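Local coordinates for polysaccharide deacetylase-like protein (Bacillus anthracis, PDB 4V33) that is a putative zinc-binding polysaccharide deacetylase, one of two required for osmotic stability and cell shape maintenance, at residues 75-80 with 101-106; 114-119 with 135-140; 140-145 with 197-202; 184-189 with 227-232. One frame throughout, in Å; residues are numbered along the deposited sequence.

The four contacts follow the chain from the N-terminal beta sandwich into the deacetylase domain. Interactions 1 and 2 belong to the sandwich, with centres about 11 Å apart. Interaction 1 packs one sheet on the other. Interaction 2 joins two neighbouring strands, and one of them, 115-124, also pairs with strand 74-81 of interaction 1. Interaction 3 begins at Phe140, where interaction 2 ends, and carries the chain into the parallel sheet. Its centre is about 16 Å from that of interaction 2. The centre of interaction 4 is about 12 Å from that of interaction 3. The segments of interactions 3 and 4 alternate along the chain, and both contacts involve strands of the same parallel sheet that pair with 199-206.

Interaction 1: 75-80 with 101-106; sequences VQYKIW and FSLPFD
Val75 pushes its CG2 methyl into one face of the Phe101 ring. CG2 lies 3.7 Å from the ring centroid and 21° off the ring normal, so this is a CH-pi contact. The bump sits toward the CG side of the ring, with Val75 CG2 3.4 Å from Phe101 CG. Two residues on, Tyr77 reaches across with its whole ring. Its CG is anti to the carbonyl carbon (chi1 -60°), and the phenol extends to the backbone of the other segment. There Tyr77 OH donates a hydrogen bond of 2.8 Å to Phe101 O. The oxygen lies at the edge of the tyrosine ring, near its plane, and the hydroxyl is tilted 28° from the carbonyl plane.

The strand of residues 75-80 belongs to a four-stranded antiparallel sheet, and 103-106 to a three-stranded one. The two sheets pack face to face as a beta sandwich, consistent with a fibronectin type III domain. The two strand segments run nearly parallel, their short axes 10.3 Å apart at closest approach, and side chains fill the gap.

Leu103 slides past Tyr77 in the opposite direction. Its CD2 methyl meets Tyr77 CD2 at 3.7 Å, while Leu103 CB lies beside Tyr77 CE2. Further along, Ile79 meets the Phe105 ring with two methyls. Ile79 CG2 comes to the ring edge, 3.8 Å from Phe105 CE2. Ile79 CD1 lies 3.9 Å from the adjacent ring atom, Phe105 CD2. Phe110 and Phe117 also pack against the Phe105 ring, and Phe117 meets it edge-to-face.

Interaction 2: 114-119 with 135-140; sequences RGEFQI and KSAITF
Phe140, with the most surface buried here, pairs with Gly115 through two backbone hydrogen bonds. Gly115 N to Phe140 O is 2.7 Å, and the return bond from Phe140 N meets Gly115 O from above the carbonyl plane. The guanidinium of Arg114 lays one face over Phe140 CB, with NH2 3.7 Å from that carbon. Its NH1 bonds to Ser58 O, and its NE to Glu141 O. The Phe140 ring also meets Phe117, CE1 of Phe117 being 3.9 Å from CD1 of Phe140, with the ring planes nearly perpendicular.

Ile119 is the second large residue of the contact, near the other end of the paired strands, and it pairs with Ser136. Its CG1 is anti to the carbonyl carbon (chi1 -54°), and the chain carries CD1 to within 4.0 Å of Ile138 CG2. Ile138 in turn pairs with Phe117, whose N bonds to Ile138 O almost straight, at 170°. The strands 115-124 and 130-140 form an antiparallel beta hairpin at one side of the four-stranded sheet. Phe117, Ile119, Ile138 and Phe140 share the face turned to the sandwich interior.

On the other face a water spans Glu116 OE2 (3.0 Å) and Thr139 OG1 (2.6 Å). Glu116 OE2 also makes a salt bridge with Lys195, and OE1 bonds to Thr82. The inner face is thus mostly apolar. The outer one holds a water-bridged polar patch that also meets Lys195 and Asn194, so charge and hydrogen bonds, more than apolar packing, carry that side.

Interaction 3: 140-145 with 197-202; sequences FEQKVP and NKPIFV. With ACT (acetate ion), chain E.
Pro145 O accepts a hydrogen bond from Phe201 N at the point where the linker enters the parallel beta sheet of the deacetylase domain. The bond is 3.0 Å long and nearly straight, with an N-H...O angle of 172°. It stands just before strand 146-149, which runs parallel to strand 199-206. This is the parallel pairing expected of the polysaccharide deacetylase family, whose catalytic domain is a beta/alpha barrel.

The packing is tight around this bond. Val144 has CG1 anti to the backbone N (chi1 -178°), and that methyl presses on the Phe201 ring 3.5 Å from CD1. Pro145 lays its CG against Ile200 CG1, at 3.8 Å, their side chains crossing at about a right angle. Pro145 CD lies against Pro199 O. Ile200 and Phe201 also pack on strand 183-185, so the apolar end is covered from that side too.

Toward residue 142 the contact turns polar. Gln142 crosses Pro199 with its amide, NE2 lying 3.5 Å from Pro199 CD. That NE2 is held by Ile193 O and Val196 O, which fixes the rotation of the amide. Gln142 OE1 takes a hydrogen bond from a water, which accepts one from Lys198 N, so water links the segments where they part.

The side of Lys198 is looser. Its extended side chain leads away from the 140-145 segment, and its amine has a partner in Asn180 O. Lys198 NZ also donates a 2.7 Å hydrogen bond to OXT of an acetate ion, probably from the crystallisation liquor, which is hydrogen-bonded to Tyr176 OH and Tyr182 OH as well.

Interaction 4: 184-189 with 227-232; sequences LLTFER and KPVATE. With EDO (1,2-ethanediol), chain G.
Val229 has CG1 anti to the carbonyl carbon (chi1 -67°), which leaves CG2 between the backbone N and the carbonyl carbon, 3.3 Å from Leu184 O. In Thr186 it is OG1 that takes the inner place (chi1 55°). Its CG2 methyl lies anti to the carbonyl carbon and reaches the backbone of the other segment, 3.5 Å from Ala230 O. Thr186 OG1 instead turns to its own segment and donates a 2.6 Å hydrogen bond to Glu188 OE1. Leu184 adds CD2, which rests on Pro228 CB at 4.0 Å.

No direct hydrogen bond joins the two segments. Water does that work. One water donates to both Leu184 O and Lys227 O. Another links Phe187 N to Thr231 OG1, which is 2.8 Å from it. A 1,2-ethanediol, probably from the crystallisation liquor, accepts bonds from Leu184 N and Lys227 N. Val229 N is buried without any partner in the model.

Leu185 bonds to Ile200, and Thr231 to Val202 and Phe204. Strands 183-185 and 230-234 thus pair with the same edge of strand 199-206, one after the other. They part from each other in a fork bridged by side chains and waters. This is the parallel sheet of the polysaccharide deacetylase domain, with the Thr231 side chain about 12 Å from the zinc ion bound by Asp206, His264 and His268.

Interaction 1: 75-80 with 101-106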
# COMPACT_ATOMS: atom_id res chain seq x y z
N VAL A 75 11.17 29.46 -17.19
CA VAL A 75 11.48 28.13 -16.66
C VAL A 75 10.43 27.18 -17.20
O VAL A 75 9.24 27.49 -17.19
CB VAL A 75 11.47 28.11 -15.12
CG1 VAL A 75 11.48 26.67 -14.59
CG2 VAL A 75 12.66 28.89 -14.57
N GLN A 76 10.87 26.03 -17.71
CA GLN A 76 9.92 25.01 -18.13
C GLN A 76 9.99 23.83 -17.19
O GLN A 76 11.07 23.29 -16.94
CB GLN A 76 10.20 24.55 -19.56
CG GLN A 76 10.08 25.69 -20.56
CD GLN A 76 10.11 25.23 -22.01
OE1 GLN A 76 10.41 24.07 -22.30
NE2 GLN A 76 9.81 26.14 -22.92
N TYR A 77 8.83 23.44 -16.66
CA TYR A 77 8.75 22.33 -15.72
C TYR A 77 8.16 21.12 -16.42
O TYR A 77 6.99 21.12 -16.80
CB TYR A 77 7.83 22.68 -14.55
CG TYR A 77 8.25 23.87 -13.72
CD1 TYR A 77 9.10 23.72 -12.63
CD2 TYR A 77 7.76 25.14 -13.99
CE1 TYR A 77 9.47 24.80 -11.84
CE2 TYR A 77 8.13 26.24 -13.21
CZ TYR A 77 8.98 26.06 -12.14
OH TYR A 77 9.36 27.13 -11.35
N LYS A 78 8.98 20.09 -16.60
CA LYS A 78 8.49 18.84 -17.16
C LYS A 78 7.97 18.00 -16.00
O LYS A 78 8.71 17.72 -15.05
CB LYS A 78 9.59 18.08 -17.90
CG LYS A 78 9.10 16.77 -18.52
CD LYS A 78 10.25 15.91 -19.04
CE LYS A 78 10.92 16.57 -20.23
NZ LYS A 78 11.98 15.69 -20.83
N ILE A 79 6.70 17.63 -16.07
CA ILE A 79 6.06 16.96 -14.94
C ILE A 79 5.33 15.72 -15.41
O ILE A 79 4.67 15.73 -16.46
CB ILE A 79 5.06 17.90 -14.23
CG1 ILE A 79 5.78 19.18 -13.77
CG2 ILE A 79 4.40 17.20 -13.04
CD1 ILE A 79 4.89 20.16 -13.04
N TRP A 80 5.48 14.65 -14.64
CA TRP A 80 4.71 13.44 -14.89
C TRP A 80 4.43 12.72 -13.59
O TRP A 80 5.12 12.90 -12.59
CB TRP A 80 5.43 12.50 -15.86
CG TRP A 80 6.68 11.85 -15.33
CD1 TRP A 80 6.79 10.59 -14.81
CD2 TRP A 80 8.00 12.41 -15.31
NE1 TRP A 80 8.09 10.34 -14.46
CE2 TRP A 80 8.85 11.43 -14.76
CE3 TRP A 80 8.54 13.63 -15.71
CZ2 TRP A 80 10.22 11.65 -14.59
CZ3 TRP A 80 9.90 13.85 -15.55
CH2 TRP A 80 10.72 12.86 -14.99
N PHE A 101 9.39 32.45 -10.84
CA PHE A 101 8.89 31.51 -11.85
C PHE A 101 7.78 30.63 -11.31
O PHE A 101 7.75 29.41 -11.51
CB PHE A 101 10.05 30.72 -12.46
CG PHE A 101 11.01 31.59 -13.22
CD1 PHE A 101 10.68 32.07 -14.48
CD2 PHE A 101 12.22 31.97 -12.66
CE1 PHE A 101 11.54 32.88 -15.18
CE2 PHE A 101 13.09 32.79 -13.35
CZ PHE A 101 12.75 33.24 -14.62
N SER A 102 6.85 31.30 -10.63
CA SER A 102 5.70 30.65 -10.02
C SER A 102 4.91 29.83 -11.03
O SER A 102 4.69 30.28 -12.16
CB SER A 102 4.81 31.71 -9.38
OG SER A 102 3.52 31.21 -9.09
N LEU A 103 4.50 28.64 -10.62
CA LEU A 103 3.67 27.78 -11.45
C LEU A 103 2.58 27.15 -10.59
O LEU A 103 2.87 26.37 -9.69
CB LEU A 103 4.50 26.67 -12.10
CG LEU A 103 3.73 25.80 -13.09
CD1 LEU A 103 3.74 26.43 -14.49
CD2 LEU A 103 4.28 24.37 -13.12
N PRO A 104 1.32 27.50 -10.88
CA PRO A 104 0.20 26.84 -10.20
C PRO A 104 0.18 25.36 -10.58
O PRO A 104 0.32 25.02 -11.76
CB PRO A 104 -1.02 27.55 -10.77
CG PRO A 104 -0.51 28.86 -11.26
CD PRO A 104 0.87 28.59 -11.76
N PHE A 105 0.01 24.50 -9.59
CA PHE A 105 -0.08 23.07 -9.84
C PHE A 105 -1.37 22.55 -9.24
O PHE A 105 -1.65 22.80 -8.08
CB PHE A 105 1.10 22.33 -9.22
CG PHE A 105 1.10 20.86 -9.50
CD1 PHE A 105 0.36 19.98 -8.72
CD2 PHE A 105 1.83 20.35 -10.56
CE1 PHE A 105 0.35 18.62 -8.99
CE2 PHE A 105 1.82 18.99 -10.83
CZ PHE A 105 1.09 18.13 -10.05
N ASP A 106 -2.14 21.82 -10.04
CA ASP A 106 -3.38 21.25 -9.55
C ASP A 106 -3.53 19.83 -10.07
O ASP A 106 -3.30 19.57 -11.25
CB ASP A 106 -4.57 22.10 -10.00
CG ASP A 106 -5.81 21.89 -9.15
OD1 ASP A 106 -6.31 20.74 -9.09
OD2 ASP A 106 -6.29 22.86 -8.53

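Interaction 2: 114-119 with 135-140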
# COMPACT_ATOMS: atom_id res chain seq x y z
N ARG A 114 -3.59 11.31 -8.19
CA ARG A 114 -2.75 11.69 -7.06
C ARG A 114 -1.48 10.84 -7.03
O ARG A 114 -1.14 10.17 -8.01
CB ARG A 114 -3.56 11.55 -5.76
CG ARG A 114 -4.80 12.44 -5.77
CD ARG A 114 -5.65 12.29 -4.50
NE ARG A 114 -4.87 12.57 -3.31
CZ ARG A 114 -4.64 13.80 -2.85
NH1 ARG A 114 -5.13 14.86 -3.48
NH2 ARG A 114 -3.91 13.96 -1.75
N GLY A 115 -0.75 10.89 -5.92
CA GLY A 115 0.52 10.19 -5.84
C GLY A 115 1.72 11.08 -6.09
O GLY A 115 1.64 12.31 -5.97
N GLU A 116 2.85 10.45 -6.41
CA GLU A 116 4.10 11.16 -6.66
C GLU A 116 4.16 11.71 -8.08
O GLU A 116 3.91 11.00 -9.06
CB GLU A 116 5.29 10.24 -6.41
CG GLU A 116 6.65 10.91 -6.53
CD GLU A 116 7.78 9.91 -6.45
OE1 GLU A 116 8.03 9.22 -7.45
OE2 GLU A 116 8.39 9.79 -5.37
N PHE A 117 4.49 12.99 -8.18
CA PHE A 117 4.73 13.64 -9.46
C PHE A 117 6.20 14.04 -9.50
O PHE A 117 6.68 14.72 -8.60
CB PHE A 117 3.88 14.90 -9.58
CG PHE A 117 2.40 14.65 -9.68
CD1 PHE A 117 1.66 14.32 -8.56
CD2 PHE A 117 1.75 14.77 -10.90
CE1 PHE A 117 0.29 14.10 -8.65
CE2 PHE A 117 0.38 14.57 -10.99
CZ PHE A 117 -0.35 14.21 -9.86
N GLN A 118 6.91 13.64 -10.55
CA GLN A 118 8.28 14.08 -10.75
C GLN A 118 8.33 15.39 -11.52
O GLN A 118 7.47 15.65 -12.37
CB GLN A 118 9.11 12.99 -11.44
CG GLN A 118 9.28 11.78 -10.53
CD GLN A 118 10.16 10.70 -11.11
OE1 GLN A 118 11.31 10.95 -11.49
NE2 GLN A 118 9.64 9.48 -11.17
N ILE A 119 9.32 16.23 -11.20
CA ILE A 119 9.46 17.55 -11.79
C ILE A 119 10.90 17.75 -12.25
O ILE A 119 11.83 17.62 -11.45
CB ILE A 119 9.11 18.67 -10.77
CG1 ILE A 119 7.72 18.45 -10.16
CG2 ILE A 119 9.21 20.05 -11.44
CD1 ILE A 119 7.44 19.31 -8.93
N LYS A 135 15.96 18.81 -10.42
CA LYS A 135 14.83 17.89 -10.40
C LYS A 135 14.31 17.78 -8.98
O LYS A 135 15.06 17.96 -8.02
CB LYS A 135 15.26 16.50 -10.89
CG LYS A 135 15.93 16.48 -12.25
CD LYS A 135 16.37 15.07 -12.60
CE LYS A 135 16.98 15.00 -14.00
NZ LYS A 135 18.18 15.88 -14.13
N SER A 136 13.02 17.50 -8.86
CA SER A 136 12.42 17.25 -7.56
C SER A 136 11.15 16.43 -7.76
O SER A 136 10.93 15.86 -8.83
CB SER A 136 12.08 18.58 -6.86
OG SER A 136 11.77 18.37 -5.48
N ALA A 137 10.34 16.37 -6.72
CA ALA A 137 9.08 15.66 -6.77
C ALA A 137 8.12 16.27 -5.76
O ALA A 137 8.54 16.93 -4.80
CB ALA A 137 9.28 14.18 -6.49
N ILE A 138 6.84 16.06 -6.00
CA ILE A 138 5.80 16.44 -5.06
C ILE A 138 4.82 15.29 -4.94
O ILE A 138 4.48 14.65 -5.94
CB ILE A 138 5.07 17.73 -5.50
CG1 ILE A 138 4.01 18.11 -4.47
CG2 ILE A 138 4.46 17.57 -6.89
CD1 ILE A 138 3.45 19.50 -4.67
N THR A 139 4.38 15.00 -3.72
CA THR A 139 3.50 13.86 -3.51
C THR A 139 2.17 14.27 -2.89
O THR A 139 2.12 14.83 -1.79
CB THR A 139 4.16 12.79 -2.63
OG1 THR A 139 5.33 12.29 -3.28
CG2 THR A 139 3.18 11.63 -2.39
N PHE A 140 1.09 14.00 -3.62
CA PHE A 140 -0.26 14.14 -3.09
C PHE A 140 -0.71 12.76 -2.62
O PHE A 140 -1.02 11.89 -3.43
CB PHE A 140 -1.20 14.70 -4.18
CG PHE A 140 -0.90 16.13 -4.54
CD1 PHE A 140 0.05 16.42 -5.51
CD2 PHE A 140 -1.53 17.17 -3.89
CE1 PHE A 140 0.35 17.74 -5.82
CE2 PHE A 140 -1.24 18.48 -4.20
CZ PHE A 140 -0.30 18.77 -5.17
O HOH W 1 6.80 10.16 -2.84

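Interaction 3: 140-145 with 197-202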
# COMPACT_ATOMS: atom_id res chain seq x y z
N PHE A 140 1.09 14.00 -3.62
CA PHE A 140 -0.26 14.14 -3.09
C PHE A 140 -0.71 12.76 -2.62
O PHE A 140 -1.02 11.89 -3.43
CB PHE A 140 -1.20 14.70 -4.18
CG PHE A 140 -0.90 16.13 -4.54
CD1 PHE A 140 0.05 16.42 -5.51
CD2 PHE A 140 -1.53 17.17 -3.89
CE1 PHE A 140 0.35 17.74 -5.82
CE2 PHE A 140 -1.24 18.48 -4.20
CZ PHE A 140 -0.30 18.77 -5.17
N GLU A 141 -0.72 12.57 -1.30
CA GLU A 141 -0.92 11.25 -0.71
C GLU A 141 -2.13 10.51 -1.25
O GLU A 141 -3.23 11.06 -1.31
CB GLU A 141 -1.02 11.34 0.82
CG GLU A 141 0.27 11.74 1.51
CD GLU A 141 1.38 10.71 1.34
OE1 GLU A 141 1.08 9.54 1.04
OE2 GLU A 141 2.57 11.09 1.50
N GLN A 142 -1.91 9.27 -1.66
CA GLN A 142 -3.00 8.41 -2.12
C GLN A 142 -3.58 7.58 -1.00
O GLN A 142 -2.85 7.12 -0.11
CB GLN A 142 -2.51 7.46 -3.22
CG GLN A 142 -1.98 8.17 -4.44
CD GLN A 142 -1.90 7.27 -5.66
OE1 GLN A 142 -2.54 7.55 -6.67
NE2 GLN A 142 -1.09 6.22 -5.59
N LYS A 143 -4.88 7.38 -1.04
CA LYS A 143 -5.53 6.47 -0.11
C LYS A 143 -5.18 5.04 -0.49
O LYS A 143 -4.97 4.71 -1.66
CB LYS A 143 -7.05 6.68 -0.10
CG LYS A 143 -7.75 6.23 -1.37
CD LYS A 143 -9.19 6.72 -1.41
CE LYS A 143 -9.92 6.22 -2.66
NZ LYS A 143 -9.25 6.68 -3.91
N VAL A 144 -5.10 4.18 0.52
CA VAL A 144 -4.71 2.79 0.31
C VAL A 144 -5.69 1.89 1.05
O VAL A 144 -5.61 1.76 2.27
CB VAL A 144 -3.29 2.53 0.87
CG1 VAL A 144 -2.87 1.10 0.61
CG2 VAL A 144 -2.27 3.50 0.23
N PRO A 145 -6.63 1.28 0.31
CA PRO A 145 -7.49 0.30 0.97
C PRO A 145 -6.71 -0.96 1.30
O PRO A 145 -5.94 -1.46 0.47
CB PRO A 145 -8.59 0.01 -0.06
CG PRO A 145 -8.03 0.49 -1.38
CD PRO A 145 -7.00 1.53 -1.09
N ASN A 197 -0.41 3.11 -9.65
CA ASN A 197 -1.81 3.43 -9.83
C ASN A 197 -2.68 2.57 -8.92
O ASN A 197 -2.47 1.36 -8.82
CB ASN A 197 -2.21 3.19 -11.28
CG ASN A 197 -3.62 3.63 -11.58
OD1 ASN A 197 -4.47 2.83 -11.99
ND2 ASN A 197 -3.89 4.92 -11.39
N LYS A 198 -3.65 3.20 -8.26
CA LYS A 198 -4.64 2.48 -7.45
C LYS A 198 -4.04 1.40 -6.56
O LYS A 198 -4.36 0.21 -6.70
CB LYS A 198 -5.71 1.88 -8.37
CG LYS A 198 -6.49 2.91 -9.16
CD LYS A 198 -7.59 2.23 -9.96
CE LYS A 198 -8.32 3.21 -10.85
NZ LYS A 198 -9.44 2.54 -11.56
N PRO A 199 -3.16 1.79 -5.63
CA PRO A 199 -2.57 0.82 -4.71
C PRO A 199 -3.63 0.16 -3.84
O PRO A 199 -4.59 0.81 -3.44
CB PRO A 199 -1.65 1.68 -3.83
CG PRO A 199 -2.27 3.06 -3.90
CD PRO A 199 -2.72 3.17 -5.33
N ILE A 200 -3.45 -1.13 -3.56
CA ILE A 200 -4.37 -1.85 -2.69
C ILE A 200 -3.63 -3.03 -2.06
O ILE A 200 -2.74 -3.62 -2.69
CB ILE A 200 -5.62 -2.32 -3.47
CG1 ILE A 200 -6.67 -2.89 -2.52
CG2 ILE A 200 -5.26 -3.31 -4.59
CD1 ILE A 200 -8.08 -2.93 -3.14
N PHE A 201 -3.98 -3.35 -0.82
CA PHE A 201 -3.38 -4.47 -0.10
C PHE A 201 -4.44 -5.52 0.16
O PHE A 201 -5.41 -5.26 0.86
CB PHE A 201 -2.80 -4.00 1.24
CG PHE A 201 -1.50 -3.28 1.12
CD1 PHE A 201 -1.43 -2.04 0.49
CD2 PHE A 201 -0.33 -3.82 1.62
CE1 PHE A 201 -0.22 -1.37 0.36
CE2 PHE A 201 0.88 -3.15 1.50
CZ PHE A 201 0.93 -1.93 0.87
N VAL A 202 -4.26 -6.70 -0.43
CA VAL A 202 -5.13 -7.83 -0.12
C VAL A 202 -4.49 -8.58 1.05
O VAL A 202 -3.33 -8.99 0.97
CB VAL A 202 -5.26 -8.77 -1.32
CG1 VAL A 202 -6.16 -9.97 -0.97
CG2 VAL A 202 -5.81 -8.01 -2.54
C ACT E . -12.37 1.80 -9.78
O ACT E . -12.61 0.87 -8.99
OXT ACT E . -11.32 2.44 -9.57
CH3 ACT E . -13.30 2.14 -10.92
O HOH W 2 -3.84 5.95 -8.32

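Interaction 4: 184-189 with 227-232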
# COMPACT_ATOMS: atom_id res chain seq x y z
N LEU A 184 -1.77 -4.39 -6.83
CA LEU A 184 -1.72 -5.13 -5.57
C LEU A 184 -0.32 -5.03 -4.99
O LEU A 184 0.68 -5.20 -5.70
CB LEU A 184 -2.13 -6.59 -5.78
CG LEU A 184 -3.64 -6.87 -5.86
CD1 LEU A 184 -4.34 -6.20 -7.05
CD2 LEU A 184 -3.90 -8.37 -5.88
N LEU A 185 -0.25 -4.74 -3.69
CA LEU A 185 1.02 -4.56 -3.00
C LEU A 185 1.06 -5.37 -1.72
O LEU A 185 0.03 -5.79 -1.19
CB LEU A 185 1.24 -3.09 -2.64
CG LEU A 185 1.36 -2.10 -3.79
CD1 LEU A 185 1.48 -0.68 -3.24
CD2 LEU A 185 2.55 -2.44 -4.69
N THR A 186 2.28 -5.57 -1.22
CA THR A 186 2.50 -6.10 0.13
C THR A 186 3.42 -5.12 0.85
O THR A 186 3.93 -4.18 0.23
CB THR A 186 3.13 -7.50 0.10
OG1 THR A 186 4.34 -7.49 -0.68
CG2 THR A 186 2.16 -8.50 -0.52
N PHE A 187 3.67 -5.32 2.14
CA PHE A 187 4.37 -4.29 2.91
C PHE A 187 5.84 -4.09 2.55
O PHE A 187 6.42 -3.06 2.86
CB PHE A 187 4.17 -4.51 4.43
CG PHE A 187 2.78 -4.20 4.88
CD1 PHE A 187 2.36 -2.88 4.99
CD2 PHE A 187 1.86 -5.22 5.12
CE1 PHE A 187 1.07 -2.57 5.36
CE2 PHE A 187 0.56 -4.92 5.50
CZ PHE A 187 0.16 -3.59 5.62
N GLU A 188 6.42 -5.06 1.85
CA GLU A 188 7.76 -4.89 1.31
C GLU A 188 7.83 -3.74 0.29
O GLU A 188 8.90 -3.21 0.02
CB GLU A 188 8.24 -6.18 0.63
CG GLU A 188 8.40 -7.35 1.58
CD GLU A 188 7.11 -8.13 1.79
OE1 GLU A 188 6.04 -7.70 1.30
OE2 GLU A 188 7.19 -9.19 2.44
N ARG A 189 6.67 -3.36 -0.25
CA ARG A 189 6.60 -2.26 -1.21
C ARG A 189 5.82 -1.08 -0.65
O ARG A 189 5.19 -0.34 -1.40
CB ARG A 189 5.98 -2.72 -2.52
CG ARG A 189 6.88 -3.61 -3.34
CD ARG A 189 6.23 -3.91 -4.69
NE ARG A 189 6.21 -2.73 -5.55
CZ ARG A 189 5.57 -2.67 -6.71
NH1 ARG A 189 4.88 -3.71 -7.15
NH2 ARG A 189 5.63 -1.56 -7.45
N LYS A 227 -0.07 -8.83 -11.95
CA LYS A 227 0.91 -9.46 -11.07
C LYS A 227 0.41 -9.39 -9.63
O LYS A 227 0.78 -8.50 -8.87
CB LYS A 227 2.27 -8.75 -11.17
CG LYS A 227 2.80 -8.63 -12.58
CD LYS A 227 2.93 -9.99 -13.25
CE LYS A 227 3.65 -9.86 -14.59
NZ LYS A 227 3.73 -11.16 -15.31
N PRO A 228 -0.44 -10.35 -9.25
CA PRO A 228 -1.05 -10.25 -7.92
C PRO A 228 -0.09 -10.64 -6.81
O PRO A 228 0.75 -11.52 -6.98
CB PRO A 228 -2.20 -11.25 -7.99
CG PRO A 228 -1.70 -12.30 -8.97
CD PRO A 228 -0.92 -11.52 -10.00
N VAL A 229 -0.23 -9.94 -5.69
CA VAL A 229 0.43 -10.32 -4.44
C VAL A 229 -0.56 -10.15 -3.30
O VAL A 229 -1.58 -9.48 -3.45
CB VAL A 229 1.70 -9.48 -4.16
CG1 VAL A 229 2.78 -9.78 -5.19
CG2 VAL A 229 1.36 -8.00 -4.12
N ALA A 230 -0.27 -10.77 -2.16
CA ALA A 230 -1.14 -10.65 -1.00
C ALA A 230 -0.37 -10.96 0.27
O ALA A 230 0.70 -11.56 0.22
CB ALA A 230 -2.34 -11.62 -1.13
N THR A 231 -0.93 -10.55 1.40
CA THR A 231 -0.33 -10.79 2.71
C THR A 231 -1.16 -11.81 3.48
O THR A 231 -2.38 -11.71 3.54
CB THR A 231 -0.30 -9.49 3.53
OG1 THR A 231 0.52 -8.52 2.86
CG2 THR A 231 0.26 -9.73 4.93
N GLU A 232 -0.49 -12.81 4.05
CA GLU A 232 -1.14 -13.77 4.92
C GLU A 232 -0.62 -13.51 6.32
O GLU A 232 0.59 -13.53 6.54
CB GLU A 232 -0.77 -15.20 4.51
CG GLU A 232 -1.31 -16.27 5.45
CD GLU A 232 -2.81 -16.43 5.33
OE1 GLU A 232 -3.26 -16.79 4.21
OE2 GLU A 232 -3.53 -16.17 6.32
C1 EDO G . -1.33 -5.27 -11.42
O1 EDO G . -0.15 -6.00 -11.77
C2 EDO G . -1.94 -5.86 -10.15
O2 EDO G . -1.00 -5.80 -9.08
O HOH W 3 1.90 -6.32 -7.70
O HOH W 4 -2.20 -7.14 -2.25
O HOH W 5 -1.05 -7.17 1.04
O HOH W 6 3.14 -7.79 3.58